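Local coordinates for protein glutaconate CoA-transferase subunit A (Acidaminococcus fermentans, PDB 1POI) that catalyses, as the large subunit of the enzyme, transfer of the CoA moiety from acetyl-CoA to (R)-2-hydroxyglutarate and related acids such as glutaconate, at residues A92-V104 with L129-L143. Residues are numbered along the deposited sequence; the frame is centred on the assembly and turned at random.
Sequences AGKLTMEDYSQDV and LTDEWGISKEVRKTL
A buried carboxylate, that of Glu98, joins edge strand 96-99 to the loop that links helices 128-131 and 137-141, accepting from backbone N-H groups and an arginine. CG anti to the backbone N (chi1 -168°) and a bend at chi2 bring the carboxylate of Glu98 up to that loop. Glu98 OE1 accepts from Gly134 N at 2.6 Å, on the syn side but tilted 24° out of the carboxylate plane, and uses its anti lone pair for Asp99 N. Glu98 OE2 takes Ile135 N from well above that plane, at 3.1 Å, and the anti lone pair of OE2 meets Arg140 NH2 in a salt bridge of 3.0 Å. Carboxylate and guanidinium are nearly coplanar, 10° apart. Lys150 gives Glu98 a second salt bridge, through OE1, so this acid is probably held ionised. Strand 96-99 is an outermost strand of the seven-stranded parallel sheet of the Rossmann-like CoA-transferase domain, hydrogen-bonded to strand 66-71, and the loop runs past its other edge. Here Gly134 CA comes within 3.3 Å of Met97 O, a CA-H...O contact. Next to it Ile135 lays CD1 against Glu98 CB (3.7 Å), while its CG2 meets Thr96 CG2 at 3.9 Å. The same Arg140 NH2 also donates to a water that in turn donates to Tyr100 OH, itself bonded to Lys150 O; Arg140 NH1 donates to Pro147 O. At the strand's end and just past it, Leu129 CD2 packs on the backbone from Asp99 to Ser101, 3.7 Å from Asp99 O.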
loop_
_atom_site.group_PDB
_atom_site.type_symbol
_atom_site.label_atom_id
_atom_site.label_comp_id
_atom_site.label_asym_id
_atom_site.label_seq_id
_atom_site.Cartn_x
_atom_site.Cartn_y
_atom_site.Cartn_z
ATOM N N ALA A 92 42.199 -24.399 18.095
ATOM C CA ALA A 92 42.500 -25.436 19.061
ATOM C C ALA A 92 42.651 -26.815 18.386
ATOM O O ALA A 92 43.346 -27.697 18.897
ATOM C CB ALA A 92 41.396 -25.480 20.112
ATOM N N GLY A 93 42.039 -26.974 17.217
ATOM C CA GLY A 93 42.076 -28.242 16.524
ATOM C C GLY A 93 40.897 -29.057 17.024
ATOM O O GLY A 93 40.889 -30.274 16.919
ATOM N N LYS A 94 39.873 -28.368 17.516
ATOM C CA LYS A 94 38.683 -29.003 18.057
ATOM C C LYS A 94 37.462 -28.935 17.161
ATOM O O LYS A 94 36.365 -29.270 17.601
ATOM C CB LYS A 94 38.316 -28.347 19.382
ATOM C CG LYS A 94 39.451 -28.257 20.363
ATOM C CD LYS A 94 38.919 -28.299 21.791
ATOM C CE LYS A 94 38.056 -27.101 22.108
ATOM N NZ LYS A 94 37.206 -27.321 23.318
ATOM N N LEU A 95 37.623 -28.435 15.938
ATOM C CA LEU A 95 36.503 -28.314 14.998
ATOM C C LEU A 95 36.920 -28.790 13.608
ATOM O O LEU A 95 38.000 -28.413 13.126
ATOM C CB LEU A 95 36.061 -26.847 14.915
ATOM C CG LEU A 95 35.092 -26.395 13.817
ATOM C CD1 LEU A 95 33.669 -26.853 14.175
ATOM C CD2 LEU A 95 35.172 -24.866 13.639
ATOM N N THR A 96 36.097 -29.658 13.005
ATOM C CA THR A 96 36.340 -30.190 11.650
ATOM C C THR A 96 35.783 -29.110 10.723
ATOM O O THR A 96 34.570 -28.860 10.720
ATOM C CB THR A 96 35.521 -31.509 11.351
ATOM O OG1 THR A 96 35.587 -32.428 12.450
ATOM C CG2 THR A 96 36.068 -32.193 10.120
ATOM N N MET A 97 36.617 -28.543 9.866
ATOM C CA MET A 97 36.122 -27.464 9.011
ATOM C C MET A 97 36.692 -27.333 7.606
ATOM O O MET A 97 37.906 -27.419 7.399
ATOM C CB MET A 97 36.340 -26.128 9.735
ATOM C CG MET A 97 35.900 -24.899 8.959
ATOM S SD MET A 97 36.351 -23.411 9.788
ATOM C CE MET A 97 37.811 -23.048 8.904
ATOM N N GLU A 98 35.811 -27.035 6.656
ATOM C CA GLU A 98 36.216 -26.839 5.265
ATOM C C GLU A 98 35.976 -25.372 4.882
ATOM O O GLU A 98 35.083 -24.719 5.415
ATOM C CB GLU A 98 35.410 -27.756 4.330
ATOM C CG GLU A 98 35.948 -27.838 2.915
ATOM C CD GLU A 98 37.451 -28.129 2.848
ATOM O OE1 GLU A 98 38.247 -27.184 2.961
ATOM O OE2 GLU A 98 37.851 -29.296 2.666
ATOM N N ASP A 99 36.795 -24.859 3.979
ATOM C CA ASP A 99 36.672 -23.498 3.493
ATOM C C ASP A 99 36.368 -23.486 2.015
ATOM O O ASP A 99 37.116 -24.058 1.220
ATOM C CB ASP A 99 37.996 -22.747 3.626
ATOM C CG ASP A 99 38.128 -22.007 4.921
ATOM O OD1 ASP A 99 37.144 -21.359 5.370
ATOM O OD2 ASP A 99 39.246 -22.076 5.473
ATOM N N TYR A 100 35.293 -22.803 1.657
ATOM C CA TYR A 100 34.909 -22.588 0.262
ATOM C C TYR A 100 34.725 -21.064 0.198
ATOM O O TYR A 100 34.546 -20.404 1.229
ATOM C CB TYR A 100 33.555 -23.247 -0.093
ATOM C CG TYR A 100 33.570 -24.749 -0.332
ATOM C CD1 TYR A 100 34.215 -25.304 -1.443
ATOM C CD2 TYR A 100 32.925 -25.614 0.543
ATOM C CE1 TYR A 100 34.214 -26.683 -1.668
ATOM C CE2 TYR A 100 32.925 -26.989 0.323
ATOM C CZ TYR A 100 33.569 -27.514 -0.778
ATOM O OH TYR A 100 33.566 -28.873 -0.963
ATOM N N SER A 101 34.793 -20.510 -1.003
ATOM C CA SER A 101 34.569 -19.089 -1.214
ATOM C C SER A 101 33.070 -18.925 -0.945
ATOM O O SER A 101 32.305 -19.859 -1.166
ATOM C CB SER A 101 34.843 -18.746 -2.673
ATOM O OG SER A 101 33.657 -18.900 -3.436
ATOM N N GLN A 102 32.642 -17.744 -0.511
ATOM C CA GLN A 102 31.232 -17.494 -0.221
ATOM C C GLN A 102 30.328 -17.638 -1.444
ATOM O O GLN A 102 29.182 -18.096 -1.351
ATOM C CB GLN A 102 31.082 -16.100 0.362
ATOM C CG GLN A 102 29.696 -15.750 0.815
ATOM C CD GLN A 102 29.689 -14.440 1.564
ATOM O OE1 GLN A 102 30.192 -14.349 2.679
ATOM N NE2 GLN A 102 29.109 -13.415 0.955
ATOM N N ASP A 103 30.859 -17.258 -2.594
ATOM C CA ASP A 103 30.123 -17.323 -3.851
ATOM C C ASP A 103 29.680 -18.756 -4.084
ATOM O O ASP A 103 28.487 -19.033 -4.274
ATOM C CB ASP A 103 31.036 -16.837 -4.969
ATOM C CG ASP A 103 31.764 -15.560 -4.591
ATOM O OD1 ASP A 103 31.103 -14.668 -4.006
ATOM O OD2 ASP A 103 32.986 -15.461 -4.834
ATOM N N VAL A 104 30.636 -19.672 -3.943
ATOM C CA VAL A 104 30.375 -21.093 -4.122
ATOM C C VAL A 104 29.334 -21.596 -3.127
ATOM O O VAL A 104 28.449 -22.346 -3.510
ATOM C CB VAL A 104 31.671 -21.907 -4.031
ATOM C CG1 VAL A 104 31.389 -23.397 -3.975
ATOM C CG2 VAL A 104 32.530 -21.605 -5.213
ATOM N N LEU A 129 42.169 -22.012 -2.169
ATOM C CA LEU A 129 40.862 -22.635 -1.947
ATOM C C LEU A 129 40.724 -23.963 -2.709
ATOM O O LEU A 129 39.738 -24.673 -2.540
ATOM C CB LEU A 129 39.740 -21.666 -2.312
ATOM C CG LEU A 129 39.582 -20.557 -1.282
ATOM C CD1 LEU A 129 39.133 -19.272 -1.935
ATOM C CD2 LEU A 129 38.586 -21.007 -0.231
ATOM N N THR A 130 41.664 -24.232 -3.620
ATOM C CA THR A 130 41.690 -25.490 -4.352
ATOM C C THR A 130 42.985 -26.214 -3.984
ATOM O O THR A 130 43.066 -27.449 -4.016
ATOM C CB THR A 130 41.628 -25.329 -5.887
ATOM O OG1 THR A 130 42.700 -24.492 -6.363
ATOM C CG2 THR A 130 40.265 -24.832 -6.324
ATOM N N ASP A 131 44.004 -25.444 -3.636
ATOM C CA ASP A 131 45.269 -26.032 -3.251
ATOM C C ASP A 131 45.271 -26.594 -1.835
ATOM O O ASP A 131 46.253 -27.216 -1.453
ATOM C CB ASP A 131 46.401 -25.009 -3.374
ATOM C CG ASP A 131 46.674 -24.604 -4.802
ATOM O OD1 ASP A 131 45.720 -24.572 -5.618
ATOM O OD2 ASP A 131 47.853 -24.312 -5.107
ATOM N N GLU A 132 44.224 -26.350 -1.048
ATOM C CA GLU A 132 44.169 -26.841 0.333
ATOM C C GLU A 132 42.789 -27.361 0.738
ATOM O O GLU A 132 41.792 -26.650 0.594
ATOM C CB GLU A 132 44.532 -25.729 1.335
ATOM C CG GLU A 132 45.936 -25.145 1.259
ATOM C CD GLU A 132 47.051 -26.120 1.652
ATOM O OE1 GLU A 132 47.000 -26.733 2.746
ATOM O OE2 GLU A 132 48.014 -26.248 0.867
ATOM N N TRP A 133 42.730 -28.586 1.268
ATOM C CA TRP A 133 41.465 -29.145 1.756
ATOM C C TRP A 133 41.457 -28.988 3.268
ATOM O O TRP A 133 42.445 -29.277 3.945
ATOM C CB TRP A 133 41.326 -30.626 1.436
ATOM C CG TRP A 133 41.096 -30.938 0.009
ATOM C CD1 TRP A 133 41.610 -30.285 -1.071
ATOM C CD2 TRP A 133 40.343 -32.043 -0.507
ATOM N NE1 TRP A 133 41.229 -30.923 -2.230
ATOM C CE2 TRP A 133 40.452 -32.007 -1.908
ATOM C CE3 TRP A 133 39.589 -33.066 0.089
ATOM C CZ2 TRP A 133 39.841 -32.956 -2.729
ATOM C CZ3 TRP A 133 38.984 -34.009 -0.726
ATOM C CH2 TRP A 133 39.113 -33.946 -2.115
ATOM N N GLY A 134 40.342 -28.520 3.792
ATOM C CA GLY A 134 40.225 -28.338 5.228
ATOM C C GLY A 134 40.015 -29.705 5.831
ATOM O O GLY A 134 40.675 -30.084 6.788
ATOM N N ILE A 135 39.054 -30.428 5.267
ATOM C CA ILE A 135 38.732 -31.787 5.681
ATOM C C ILE A 135 39.347 -32.658 4.598
ATOM O O ILE A 135 39.000 -32.542 3.429
ATOM C CB ILE A 135 37.218 -32.008 5.712
ATOM C CG1 ILE A 135 36.547 -30.763 6.306
ATOM C CG2 ILE A 135 36.907 -33.274 6.516
ATOM C CD1 ILE A 135 35.041 -30.826 6.421
ATOM N N SER A 136 40.361 -33.421 4.966
ATOM C CA SER A 136 41.041 -34.290 4.019
ATOM C C SER A 136 40.138 -35.418 3.478
ATOM O O SER A 136 39.111 -35.780 4.078
ATOM C CB SER A 136 42.261 -34.899 4.691
ATOM O OG SER A 136 41.855 -35.686 5.802
ATOM N N LYS A 137 40.540 -35.978 2.342
ATOM C CA LYS A 137 39.798 -37.071 1.732
ATOM C C LYS A 137 39.731 -38.185 2.768
ATOM O O LYS A 137 38.686 -38.796 2.958
ATOM C CB LYS A 137 40.495 -37.536 0.437
ATOM C CG LYS A 137 40.158 -38.956 -0.016
ATOM C CD LYS A 137 38.697 -39.140 -0.353
ATOM C CE LYS A 137 38.408 -38.562 -1.704
ATOM N NZ LYS A 137 39.241 -39.194 -2.746
ATOM N N GLU A 138 40.824 -38.353 3.510
ATOM C CA GLU A 138 40.921 -39.375 4.543
ATOM C C GLU A 138 39.904 -39.175 5.654
ATOM O O GLU A 138 39.258 -40.126 6.090
ATOM C CB GLU A 138 42.340 -39.443 5.112
ATOM C CG GLU A 138 42.524 -40.549 6.146
ATOM C CD GLU A 138 43.980 -40.750 6.575
ATOM O OE1 GLU A 138 44.876 -40.745 5.692
ATOM O OE2 GLU A 138 44.219 -40.936 7.794
ATOM N N VAL A 139 39.751 -37.948 6.117
ATOM C CA VAL A 139 38.778 -37.704 7.157
ATOM C C VAL A 139 37.377 -37.669 6.585
ATOM O O VAL A 139 36.459 -38.152 7.209
ATOM C CB VAL A 139 39.103 -36.410 7.953
ATOM C CG1 VAL A 139 37.889 -35.946 8.767
ATOM C CG2 VAL A 139 40.292 -36.668 8.886
ATOM N N ARG A 140 37.210 -37.130 5.385
ATOM C CA ARG A 140 35.886 -37.047 4.754
ATOM C C ARG A 140 35.223 -38.413 4.597
ATOM O O ARG A 140 34.000 -38.551 4.802
ATOM C CB ARG A 140 35.984 -36.370 3.383
ATOM C CG ARG A 140 36.082 -34.850 3.437
ATOM C CD ARG A 140 36.565 -34.283 2.105
ATOM N NE ARG A 140 36.471 -32.829 2.062
ATOM C CZ ARG A 140 35.324 -32.156 1.980
ATOM N NH1 ARG A 140 34.154 -32.789 1.928
ATOM N NH2 ARG A 140 35.343 -30.831 1.976
ATOM N N LYS A 141 36.046 -39.415 4.255
ATOM C CA LYS A 141 35.607 -40.801 4.052
ATOM C C LYS A 141 35.006 -41.473 5.273
ATOM O O LYS A 141 34.159 -42.358 5.151
ATOM C CB LYS A 141 36.753 -41.661 3.504
ATOM C CG LYS A 141 36.743 -41.786 1.997
ATOM C CD LYS A 141 37.713 -42.847 1.501
ATOM C CE LYS A 141 39.158 -42.386 1.655
ATOM N NZ LYS A 141 40.186 -43.341 1.103
ATOM N N THR A 142 35.439 -41.052 6.450
ATOM C CA THR A 142 34.934 -41.625 7.672
ATOM C C THR A 142 33.784 -40.815 8.247
ATOM O O THR A 142 33.240 -41.172 9.289
ATOM C CB THR A 142 36.031 -41.697 8.704
ATOM O OG1 THR A 142 36.385 -40.373 9.101
ATOM C CG2 THR A 142 37.249 -42.347 8.117
ATOM N N LEU A 143 33.397 -39.744 7.562
ATOM C CA LEU A 143 32.322 -38.862 8.034
ATOM C C LEU A 143 30.993 -39.034 7.343
ATOM O O LEU A 143 30.905 -39.012 6.117
ATOM C CB LEU A 143 32.726 -37.390 7.874
ATOM C CG LEU A 143 33.586 -36.729 8.936
ATOM C CD1 LEU A 143 33.951 -35.322 8.500
ATOM C CD2 LEU A 143 32.803 -36.705 10.229
HETATM O O HOH W 1 32.353 -30.315 1.177
#